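Local coordinates for PHD finger protein 14 (PDB 7D86), which binds histone H3, preferring the unmodified tail, through its PHD–zinc-knuckle–PHD module, and represses PDGFRA expression to regulate mesenchymal cell proliferation, at residues C67-S72 and G91-V96; C98-P103 and D179-Y184; V144-D149 and S155-T160. All blocks are in the same frame, centred on the assembly; numbering follows the deposited sequence.

In the fold
The three contacts follow the PZP module from its first PHD finger to its second. Contact 1 sets the end of the first PHD finger against the C2HC pre-PHD finger. Contact 2 joins that C2HC finger to the second PHD finger, and contact 3 is the hairpin inside the latter. The centres of contacts 2 and 3 are about 9 Å apart, and Ala183 O lies 2.6 Å from Asp149 N, a probable hydrogen bond between them. The centres of contacts 1 and 2 are about 21 Å apart, yet both bear ligands of one zinc ion, His95 and Cys98. All of these fingers belong to the N-terminal region required for binding histone H3.

Contact 1 of 3, residues C67-S72 and G91-V96; sequences CKNGVS and GRWVHV. With ZN (zinc ion), chain C; ZN (zinc ion), chain F.
Asn69 and Val71 meet Trp93 across two backbones that stay well apart: the nearest CA atoms, those of Asn69 and Gly91, are 10.9 Å from each other, and no hydrogen bond crosses. Residues 67-72 leave the helix 65-68 through a Schellman motif, with Gly70 as its positive-phi C-prime residue and Gly70 N bonded to Cys67 O at 3.0 Å. Residues 91-96 run into the short strand 93-95. Side chains alone bridge the gap. Trp93 holds its CG anti to the carbonyl carbon (chi1 -63°), which carries the indole off the strand toward the turn, and the six-membered part of the ring makes most of the contact. Val71 approaches obliquely: its CG2 is 3.8 Å from Trp93 CZ2 and sits above the indole plane, displaced toward the rim. Asn69 instead comes to the edge, where its CG lies near the ring plane, 4.0 Å from Trp93 CZ2, with the amide turned 85° against the indole. Were Trp93 an alanine, Val71 CG2 would probably lose its apolar partner, Asn69 the ring edge it lies against, and a gap would open between turn and strand. The indole also touches Pro73, Phe85 and Glu87, so it is held from its own finger as well. Zinc sites flank the contact: Cys67 SG binds one ion with Cys29, Cys32 and Cys64, while His95 ND1 binds another with Cys75, Cys78 and Cys98. The arrangement is a surface junction between consecutive zinc fingers, where the first PHD finger of the PZP module passes into its C2HC zinc knuckle.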
loop_
_atom_site.group_PDB
_atom_site.type_symbol
_atom_site.label_atom_id
_atom_site.label_comp_id
_atom_site.label_asym_id
_atom_site.label_seq_id
_atom_site.Cartn_x
_atom_site.Cartn_y
_atom_site.Cartn_z
ATOM N N CYS A 67 9.513 7.875 -10.862
ATOM C CA CYS A 67 9.907 9.045 -11.639
ATOM C C CYS A 67 11.397 9.027 -11.967
ATOM O O CYS A 67 11.799 9.540 -13.014
ATOM C CB CYS A 67 9.516 10.317 -10.893
ATOM S SG CYS A 67 7.723 10.505 -10.733
ATOM N N LYS A 68 12.226 8.430 -11.105
ATOM C CA LYS A 68 13.637 8.242 -11.432
ATOM C C LYS A 68 13.838 7.394 -12.682
ATOM O O LYS A 68 14.881 7.509 -13.336
ATOM C CB LYS A 68 14.373 7.582 -10.270
ATOM C CG LYS A 68 14.921 8.516 -9.211
ATOM C CD LYS A 68 15.869 7.730 -8.309
ATOM C CE LYS A 68 16.358 8.542 -7.129
ATOM N NZ LYS A 68 17.465 7.827 -6.433
ATOM N N ASN A 69 12.881 6.530 -13.012
ATOM C CA ASN A 69 12.921 5.740 -14.236
ATOM C C ASN A 69 12.007 6.293 -15.319
ATOM O O ASN A 69 11.820 5.633 -16.345
ATOM C CB ASN A 69 12.545 4.283 -13.947
ATOM C CG ASN A 69 13.602 3.550 -13.141
ATOM O OD1 ASN A 69 14.090 4.054 -12.129
ATOM N ND2 ASN A 69 13.962 2.353 -13.590
ATOM N N GLY A 70 11.419 7.465 -15.108
ATOM C CA GLY A 70 10.534 8.070 -16.092
ATOM C C GLY A 70 9.320 7.250 -16.469
ATOM O O GLY A 70 8.896 7.273 -17.630
ATOM N N VAL A 71 8.735 6.529 -15.514
ATOM C CA VAL A 71 7.547 5.734 -15.795
ATOM C C VAL A 71 6.421 6.159 -14.871
ATOM O O VAL A 71 6.646 6.582 -13.733
ATOM C CB VAL A 71 7.809 4.219 -15.643
ATOM C CG1 VAL A 71 8.598 3.688 -16.830
ATOM C CG2 VAL A 71 8.548 3.953 -14.355
ATOM N N SER A 72 5.198 6.051 -15.382
ATOM C CA SER A 72 4.003 6.016 -14.549
ATOM C C SER A 72 3.546 4.569 -14.522
ATOM O O SER A 72 2.817 4.130 -15.418
ATOM C CB SER A 72 2.899 6.928 -15.089
ATOM O OG SER A 72 3.256 8.288 -14.944
ATOM N N GLY A 91 12.012 -6.355 -13.046
ATOM C CA GLY A 91 11.847 -5.106 -13.756
ATOM C C GLY A 91 10.441 -4.553 -13.793
ATOM O O GLY A 91 10.175 -3.655 -14.593
ATOM N N ARG A 92 9.527 -5.060 -12.970
ATOM C CA ARG A 92 8.171 -4.542 -12.937
ATOM C C ARG A 92 7.995 -3.723 -11.666
ATOM O O ARG A 92 8.954 -3.464 -10.939
ATOM C CB ARG A 92 7.167 -5.689 -13.069
ATOM C CG ARG A 92 7.288 -6.395 -14.419
ATOM C CD ARG A 92 6.252 -7.495 -14.599
ATOM N NE ARG A 92 6.414 -8.178 -15.877
ATOM C CZ ARG A 92 7.289 -9.154 -16.086
ATOM N NH1 ARG A 92 7.382 -9.726 -17.281
ATOM N NH2 ARG A 92 8.076 -9.557 -15.097
ATOM N N TRP A 93 6.764 -3.304 -11.390
ATOM C CA TRP A 93 6.491 -2.351 -10.328
ATOM C C TRP A 93 5.347 -2.846 -9.456
ATOM O O TRP A 93 4.397 -3.468 -9.941
ATOM C CB TRP A 93 6.159 -0.971 -10.912
ATOM C CG TRP A 93 7.320 -0.404 -11.676
ATOM C CD1 TRP A 93 7.624 -0.608 -12.997
ATOM C CD2 TRP A 93 8.339 0.449 -11.155
ATOM N NE1 TRP A 93 8.775 0.074 -13.326
ATOM C CE2 TRP A 93 9.232 0.732 -12.213
ATOM C CE3 TRP A 93 8.579 1.011 -9.899
ATOM C CZ2 TRP A 93 10.346 1.553 -12.047
ATOM C CZ3 TRP A 93 9.682 1.816 -9.732
ATOM C CH2 TRP A 93 10.553 2.084 -10.800
ATOM N N VAL A 94 5.463 -2.580 -8.158
ATOM C CA VAL A 94 4.396 -2.851 -7.201
ATOM C C VAL A 94 4.293 -1.683 -6.226
ATOM O O VAL A 94 5.283 -1.012 -5.928
ATOM C CB VAL A 94 4.630 -4.180 -6.435
ATOM C CG1 VAL A 94 4.524 -5.371 -7.379
ATOM C CG2 VAL A 94 5.980 -4.169 -5.739
ATOM N N HIS A 95 3.084 -1.454 -5.706
ATOM C CA HIS A 95 2.931 -0.516 -4.599
ATOM C C HIS A 95 3.735 -0.978 -3.392
ATOM O O HIS A 95 3.805 -2.174 -3.083
ATOM C CB HIS A 95 1.460 -0.375 -4.179
ATOM C CG HIS A 95 0.598 0.303 -5.184
ATOM N ND1 HIS A 95 -0.352 -0.369 -5.918
ATOM C CD2 HIS A 95 0.545 1.595 -5.591
ATOM C CE1 HIS A 95 -0.952 0.474 -6.736
ATOM N NE2 HIS A 95 -0.429 1.674 -6.556
ATOM N N VAL A 96 4.335 -0.017 -2.688
ATOM C CA VAL A 96 4.877 -0.319 -1.367
ATOM C C VAL A 96 3.793 -0.932 -0.485
ATOM O O VAL A 96 4.027 -1.924 0.215
ATOM C CB VAL A 96 5.477 0.948 -0.729
ATOM C CG1 VAL A 96 5.741 0.718 0.749
ATOM C CG2 VAL A 96 6.753 1.371 -1.460
HETATM ZN ZN ZN C . -0.765 -2.331 -5.946
HETATM ZN ZN ZN F . 7.209 10.623 -8.421
#

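Contact 2 of 3, residues C98-P103 and D179-Y184; sequences CALYVP and DPFFAY. With MG (magnesium ion), chain G; ZN (zinc ion), chain C.
Leu100 and Tyr101, on the last turn of helix 96-101, receive Phe181 from the strand 181-183, and the contact is chiefly aromatic and apolar. The Phe181 ring directs its edge at the face of Tyr101 in a T-shaped pair, with centroids 5.4 Å apart and planes at 69°. Two CH-pi contacts add to it. Leu100 CB stands almost squarely over the centre of the Phe181 ring, 4.2 Å from its centroid, whereas Phe181 CB lies over the Tyr101 face, nearer the rim, 3.9 Å from that centroid. Leu100 CD1 also touches the outer part of the ring, 3.9 Å from Phe181 CE1. Phe181 is thus held by both neighbours, and its chi1 of -62°, with CG anti to the carbonyl carbon, sets one face of the ring under Leu100 CB and turns its edge to Tyr101. At the tyrosine edge, Tyr101 CE2 lies 3.4 Å from Phe182 O, close to the ring plane.

Polar links run through a magnesium ion. Asp179 OD2 binds it at 2.0 Å, alongside four waters. Water 2 donates a 2.5 Å hydrogen bond to Phe181 O, and water 1 gives a weak one to Leu100 O, so the metal's water shell spans the helix end and the strand.

Farther out, Tyr101 OH bonds to Ser169 O on strand 168-170, the antiparallel partner of strand 181-183. Tyr101 also rests on Val159 of helix 159-164 and Ile146 of strand 145-147, while Phe107 meets the Phe181 ring edge-to-face. The C2HC finger's helix is thereby packed against strands of the second PHD finger.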
loop_
_atom_site.group_PDB
_atom_site.type_symbol
_atom_site.label_atom_id
_atom_site.label_comp_id
_atom_site.label_asym_id
_atom_site.label_seq_id
_atom_site.Cartn_x
_atom_site.Cartn_y
_atom_site.Cartn_z
ATOM N N CYS A 98 1.086 -2.594 -1.327
ATOM C CA CYS A 98 0.747 -3.960 -1.726
ATOM C C CYS A 98 1.819 -4.939 -1.264
ATOM O O CYS A 98 1.513 -6.075 -0.865
ATOM C CB CYS A 98 0.544 -4.041 -3.242
ATOM S SG CYS A 98 -1.002 -3.262 -3.810
ATOM N N ALA A 99 3.078 -4.501 -1.262
ATOM C CA ALA A 99 4.151 -5.369 -0.797
ATOM C C ALA A 99 4.042 -5.647 0.696
ATOM O O ALA A 99 4.440 -6.723 1.152
ATOM C CB ALA A 99 5.512 -4.752 -1.130
ATOM N N LEU A 100 3.489 -4.710 1.469
ATOM C CA LEU A 100 3.383 -4.917 2.912
ATOM C C LEU A 100 2.294 -5.912 3.275
ATOM O O LEU A 100 2.363 -6.538 4.340
ATOM C CB LEU A 100 3.108 -3.593 3.622
ATOM C CG LEU A 100 4.188 -2.533 3.399
ATOM C CD1 LEU A 100 3.801 -1.218 4.062
ATOM C CD2 LEU A 100 5.518 -3.055 3.932
ATOM N N TYR A 101 1.274 -6.060 2.433
ATOM C CA TYR A 101 0.096 -6.807 2.852
ATOM C C TYR A 101 -0.121 -8.108 2.103
ATOM O O TYR A 101 -0.792 -8.992 2.635
ATOM C CB TYR A 101 -1.164 -5.932 2.730
ATOM C CG TYR A 101 -1.262 -4.904 3.823
ATOM C CD1 TYR A 101 -0.616 -3.674 3.704
ATOM C CD2 TYR A 101 -1.983 -5.161 4.989
ATOM C CE1 TYR A 101 -0.688 -2.729 4.709
ATOM C CE2 TYR A 101 -2.065 -4.211 5.998
ATOM C CZ TYR A 101 -1.413 -3.000 5.851
ATOM O OH TYR A 101 -1.468 -2.054 6.841
ATOM N N VAL A 102 0.413 -8.257 0.894
ATOM C CA VAL A 102 0.270 -9.519 0.173
ATOM C C VAL A 102 1.179 -10.557 0.826
ATOM O O VAL A 102 2.393 -10.336 0.949
ATOM C CB VAL A 102 0.572 -9.353 -1.328
ATOM C CG1 VAL A 102 0.555 -10.716 -2.027
ATOM C CG2 VAL A 102 -0.444 -8.410 -1.978
ATOM N N PRO A 103 0.636 -11.687 1.282
ATOM C CA PRO A 103 1.483 -12.711 1.914
ATOM C C PRO A 103 2.581 -13.213 0.984
ATOM O O PRO A 103 2.414 -13.293 -0.232
ATOM C CB PRO A 103 0.494 -13.836 2.251
ATOM C CG PRO A 103 -0.840 -13.164 2.366
ATOM C CD PRO A 103 -0.802 -11.988 1.397
ATOM N N ASP A 179 3.781 -10.447 12.302
ATOM C CA ASP A 179 3.355 -9.749 11.095
ATOM C C ASP A 179 2.438 -8.620 11.546
ATOM O O ASP A 179 1.250 -8.860 11.809
ATOM C CB ASP A 179 2.624 -10.704 10.138
ATOM C CG ASP A 179 2.196 -10.050 8.794
ATOM O OD1 ASP A 179 2.507 -8.881 8.496
ATOM O OD2 ASP A 179 1.516 -10.744 8.014
ATOM N N PRO A 180 2.931 -7.387 11.685
ATOM C CA PRO A 180 2.094 -6.312 12.229
ATOM C C PRO A 180 1.061 -5.767 11.256
ATOM O O PRO A 180 0.221 -4.957 11.663
ATOM C CB PRO A 180 3.124 -5.233 12.598
ATOM C CG PRO A 180 4.239 -5.447 11.632
ATOM C CD PRO A 180 4.294 -6.930 11.364
ATOM N N PHE A 181 1.079 -6.172 9.992
ATOM C CA PHE A 181 0.184 -5.603 8.996
ATOM C C PHE A 181 -1.053 -6.480 8.856
ATOM O O PHE A 181 -0.948 -7.649 8.482
ATOM C CB PHE A 181 0.903 -5.456 7.658
ATOM C CG PHE A 181 2.076 -4.532 7.720
ATOM C CD1 PHE A 181 1.892 -3.161 7.703
ATOM C CD2 PHE A 181 3.365 -5.031 7.812
ATOM C CE1 PHE A 181 2.977 -2.300 7.764
ATOM C CE2 PHE A 181 4.448 -4.181 7.881
ATOM C CZ PHE A 181 4.249 -2.805 7.857
ATOM N N PHE A 182 -2.223 -5.916 9.146
ATOM C CA PHE A 182 -3.455 -6.676 9.033
ATOM C C PHE A 182 -4.551 -5.796 8.451
ATOM O O PHE A 182 -4.444 -4.565 8.410
ATOM C CB PHE A 182 -3.880 -7.263 10.392
ATOM C CG PHE A 182 -4.111 -6.229 11.450
ATOM C CD1 PHE A 182 -3.052 -5.706 12.174
ATOM C CD2 PHE A 182 -5.395 -5.791 11.735
ATOM C CE1 PHE A 182 -3.266 -4.754 13.155
ATOM C CE2 PHE A 182 -5.615 -4.841 12.716
ATOM C CZ PHE A 182 -4.552 -4.323 13.427
ATOM N N ALA A 183 -5.608 -6.452 7.985
ATOM C CA ALA A 183 -6.727 -5.773 7.359
ATOM C C ALA A 183 -8.036 -6.434 7.768
ATOM O O ALA A 183 -8.115 -7.657 7.895
ATOM C CB ALA A 183 -6.611 -5.795 5.837
ATOM N N TYR A 184 -9.069 -5.609 7.926
ATOM C CA TYR A 184 -10.412 -6.055 8.278
ATOM C C TYR A 184 -11.401 -5.576 7.229
ATOM O O TYR A 184 -11.299 -4.445 6.737
ATOM C CB TYR A 184 -10.860 -5.517 9.639
ATOM C CG TYR A 184 -10.114 -6.035 10.847
ATOM C CD1 TYR A 184 -9.710 -7.359 10.941
ATOM C CD2 TYR A 184 -9.829 -5.187 11.909
ATOM C CE1 TYR A 184 -9.034 -7.825 12.066
ATOM C CE2 TYR A 184 -9.163 -5.631 13.026
ATOM C CZ TYR A 184 -8.763 -6.948 13.101
ATOM O OH TYR A 184 -8.088 -7.360 14.216
HETATM MG MG MG G . 1.427 -10.051 6.185
HETATM ZN ZN ZN C . -0.765 -2.331 -5.946
HETATM O O HOH W 1 1.454 -9.748 4.132
HETATM O O HOH W 2 -0.336 -9.000 6.521
HETATM O O HOH W 3 2.541 -8.357 6.314
HETATM O O HOH W 4 3.024 -11.325 5.760
#

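Contact 3 of 3, residues V144-D149 and S155-T160; sequences VCISCD and SFFHVT. With ZN (zinc ion), chain D; ZN (zinc ion), chain B.
Ile146 and Phe157 face each other as the antiparallel hydrogen-bonded pair of a hairpin, with Ile146 N giving its proton to Phe157 O at 2.8 Å and Phe157 N returning one to Ile146 O at 2.9 Å. A third bond closes the next rung: Cys148 N reaches Ser155 O at 2.9 Å. The strands diverge from strict antiparallel: the N-to-C directions of the short strands 145-147 and 156-158 are 135° apart.

On the face carrying Ile146 and Phe157 the side chains interlock. Ile146 puts CG1 between its backbone N and carbonyl carbon (chi1 61°), the turn that lays CG1 3.7 Å from Phe157 CD1 and points CG2 at Val159 CG2, also at 3.7 Å. Phe157 has an unusual chi1 of 28°, off the staggered positions, with its ring laid along the neighbouring strand as far as Cys148. On the other face, Ser147 CB packs against Phe156 CE1 at 3.5 Å.

The next shell is metal. Cys148 SG binds one zinc ion with Cys153, Cys185 and His188; His158 ND1 binds another, 2.1 Å away, with Cys131, Cys134 and Cys161. Cys145 SG lies over a face of the His158 imidazole, and Thr142 O takes a hydrogen bond from His158 NE2, helping to fix the ring's rotation. Water 5 links Val144 O to Val159 N, at the start of the helix that begins just after His158, which sits at the N-cap position.

Beyond these sites, Ile146 leans on Leu168 and Ala183 of the neighbouring two-stranded sheet, and Val159 packs onto helix 96-101 through Val97, Cys98 and Tyr101, so that the hairpin joins the 168-170/181-183 sheet of its own PHD finger to the helix of the C2HC finger.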
loop_
_atom_site.group_PDB
_atom_site.type_symbol
_atom_site.label_atom_id
_atom_site.label_comp_id
_atom_site.label_asym_id
_atom_site.label_seq_id
_atom_site.Cartn_x
_atom_site.Cartn_y
_atom_site.Cartn_z
ATOM N N VAL A 144 -3.674 -9.480 -7.109
ATOM C CA VAL A 144 -3.742 -10.388 -5.975
ATOM C C VAL A 144 -4.573 -9.726 -4.886
ATOM O O VAL A 144 -4.342 -8.561 -4.544
ATOM C CB VAL A 144 -2.335 -10.753 -5.461
ATOM C CG1 VAL A 144 -2.422 -11.608 -4.199
ATOM C CG2 VAL A 144 -1.561 -11.505 -6.531
ATOM N N CYS A 145 -5.556 -10.453 -4.368
ATOM C CA CYS A 145 -6.362 -9.962 -3.262
ATOM C C CYS A 145 -5.804 -10.461 -1.940
ATOM O O CYS A 145 -5.179 -11.523 -1.871
ATOM C CB CYS A 145 -7.816 -10.420 -3.395
ATOM S SG CYS A 145 -8.760 -9.596 -4.679
ATOM N N ILE A 146 -6.050 -9.683 -0.886
ATOM C CA ILE A 146 -5.859 -10.135 0.487
ATOM C C ILE A 146 -7.241 -10.349 1.077
ATOM O O ILE A 146 -8.250 -9.983 0.464
ATOM C CB ILE A 146 -5.063 -9.129 1.335
ATOM C CG1 ILE A 146 -5.827 -7.802 1.398
ATOM C CG2 ILE A 146 -3.632 -8.985 0.808
ATOM C CD1 ILE A 146 -5.184 -6.767 2.274
ATOM N N SER A 147 -7.297 -10.897 2.282
ATOM C CA SER A 147 -8.572 -11.158 2.925
ATOM C C SER A 147 -8.639 -10.479 4.281
ATOM O O SER A 147 -7.624 -10.058 4.845
ATOM C CB SER A 147 -8.823 -12.648 3.104
ATOM O OG SER A 147 -9.995 -12.853 3.876
ATOM N N CYS A 148 -9.863 -10.398 4.805
ATOM C CA CYS A 148 -10.069 -9.871 6.144
ATOM C C CYS A 148 -9.387 -10.778 7.158
ATOM O O CYS A 148 -9.373 -12.004 7.009
ATOM C CB CYS A 148 -11.570 -9.761 6.446
ATOM S SG CYS A 148 -11.992 -9.336 8.158
ATOM N N ASP A 149 -8.827 -10.176 8.202
ATOM C CA ASP A 149 -8.053 -10.917 9.189
ATOM C C ASP A 149 -8.827 -11.219 10.468
ATOM O O ASP A 149 -8.245 -11.758 11.413
ATOM C CB ASP A 149 -6.773 -10.156 9.526
ATOM C CG ASP A 149 -5.731 -10.278 8.431
ATOM O OD1 ASP A 149 -5.525 -11.407 7.936
ATOM O OD2 ASP A 149 -5.149 -9.249 8.045
ATOM N N SER A 155 -13.513 -12.310 3.285
ATOM C CA SER A 155 -13.810 -11.197 2.389
ATOM C C SER A 155 -12.519 -10.790 1.700
ATOM O O SER A 155 -11.522 -10.530 2.374
ATOM C CB SER A 155 -14.382 -9.999 3.148
ATOM O OG SER A 155 -15.664 -10.285 3.685
ATOM N N PHE A 156 -12.539 -10.719 0.369
ATOM C CA PHE A 156 -11.329 -10.474 -0.410
ATOM C C PHE A 156 -11.351 -9.097 -1.064
ATOM O O PHE A 156 -12.396 -8.629 -1.531
ATOM C CB PHE A 156 -11.145 -11.544 -1.484
ATOM C CG PHE A 156 -10.999 -12.923 -0.927
ATOM C CD1 PHE A 156 -9.851 -13.289 -0.242
ATOM C CD2 PHE A 156 -12.012 -13.851 -1.068
ATOM C CE1 PHE A 156 -9.719 -14.569 0.295
ATOM C CE2 PHE A 156 -11.881 -15.125 -0.539
ATOM C CZ PHE A 156 -10.731 -15.480 0.145
ATOM N N PHE A 157 -10.177 -8.470 -1.125
ATOM C CA PHE A 157 -10.047 -7.159 -1.746
ATOM C C PHE A 157 -8.587 -6.888 -2.078
ATOM O O PHE A 157 -7.680 -7.419 -1.436
ATOM C CB PHE A 157 -10.594 -6.044 -0.841
ATOM C CG PHE A 157 -10.516 -6.356 0.631
ATOM C CD1 PHE A 157 -9.295 -6.402 1.283
ATOM C CD2 PHE A 157 -11.673 -6.583 1.365
ATOM C CE1 PHE A 157 -9.225 -6.695 2.647
ATOM C CE2 PHE A 157 -11.608 -6.868 2.727
ATOM C CZ PHE A 157 -10.381 -6.918 3.364
ATOM N N HIS A 158 -8.371 -6.049 -3.090
ATOM C CA HIS A 158 -7.025 -5.561 -3.354
ATOM C C HIS A 158 -6.544 -4.741 -2.170
ATOM O O HIS A 158 -7.337 -4.113 -1.464
ATOM C CB HIS A 158 -6.996 -4.680 -4.609
ATOM C CG HIS A 158 -7.352 -5.400 -5.866
ATOM N ND1 HIS A 158 -8.481 -5.103 -6.600
ATOM C CD2 HIS A 158 -6.722 -6.402 -6.525
ATOM C CE1 HIS A 158 -8.531 -5.893 -7.656
ATOM N NE2 HIS A 158 -7.476 -6.690 -7.634
ATOM N N VAL A 159 -5.222 -4.715 -1.976
ATOM C CA VAL A 159 -4.653 -3.957 -0.865
ATOM C C VAL A 159 -5.004 -2.481 -0.986
ATOM O O VAL A 159 -5.358 -1.830 0.001
ATOM C CB VAL A 159 -3.130 -4.163 -0.789
ATOM C CG1 VAL A 159 -2.540 -3.290 0.318
ATOM C CG2 VAL A 159 -2.811 -5.638 -0.563
ATOM N N THR A 160 -4.905 -1.925 -2.199
ATOM C CA THR A 160 -5.169 -0.500 -2.375
ATOM C C THR A 160 -6.657 -0.180 -2.323
ATOM O O THR A 160 -7.035 0.930 -1.928
ATOM C CB THR A 160 -4.565 -0.007 -3.690
ATOM O OG1 THR A 160 -4.927 -0.898 -4.754
ATOM C CG2 THR A 160 -3.042 0.047 -3.579
HETATM ZN ZN ZN D . -10.149 -3.938 -6.128
HETATM ZN ZN ZN B . -14.283 -9.613 7.887
HETATM O O HOH W 5 -3.456 -5.772 -3.863
#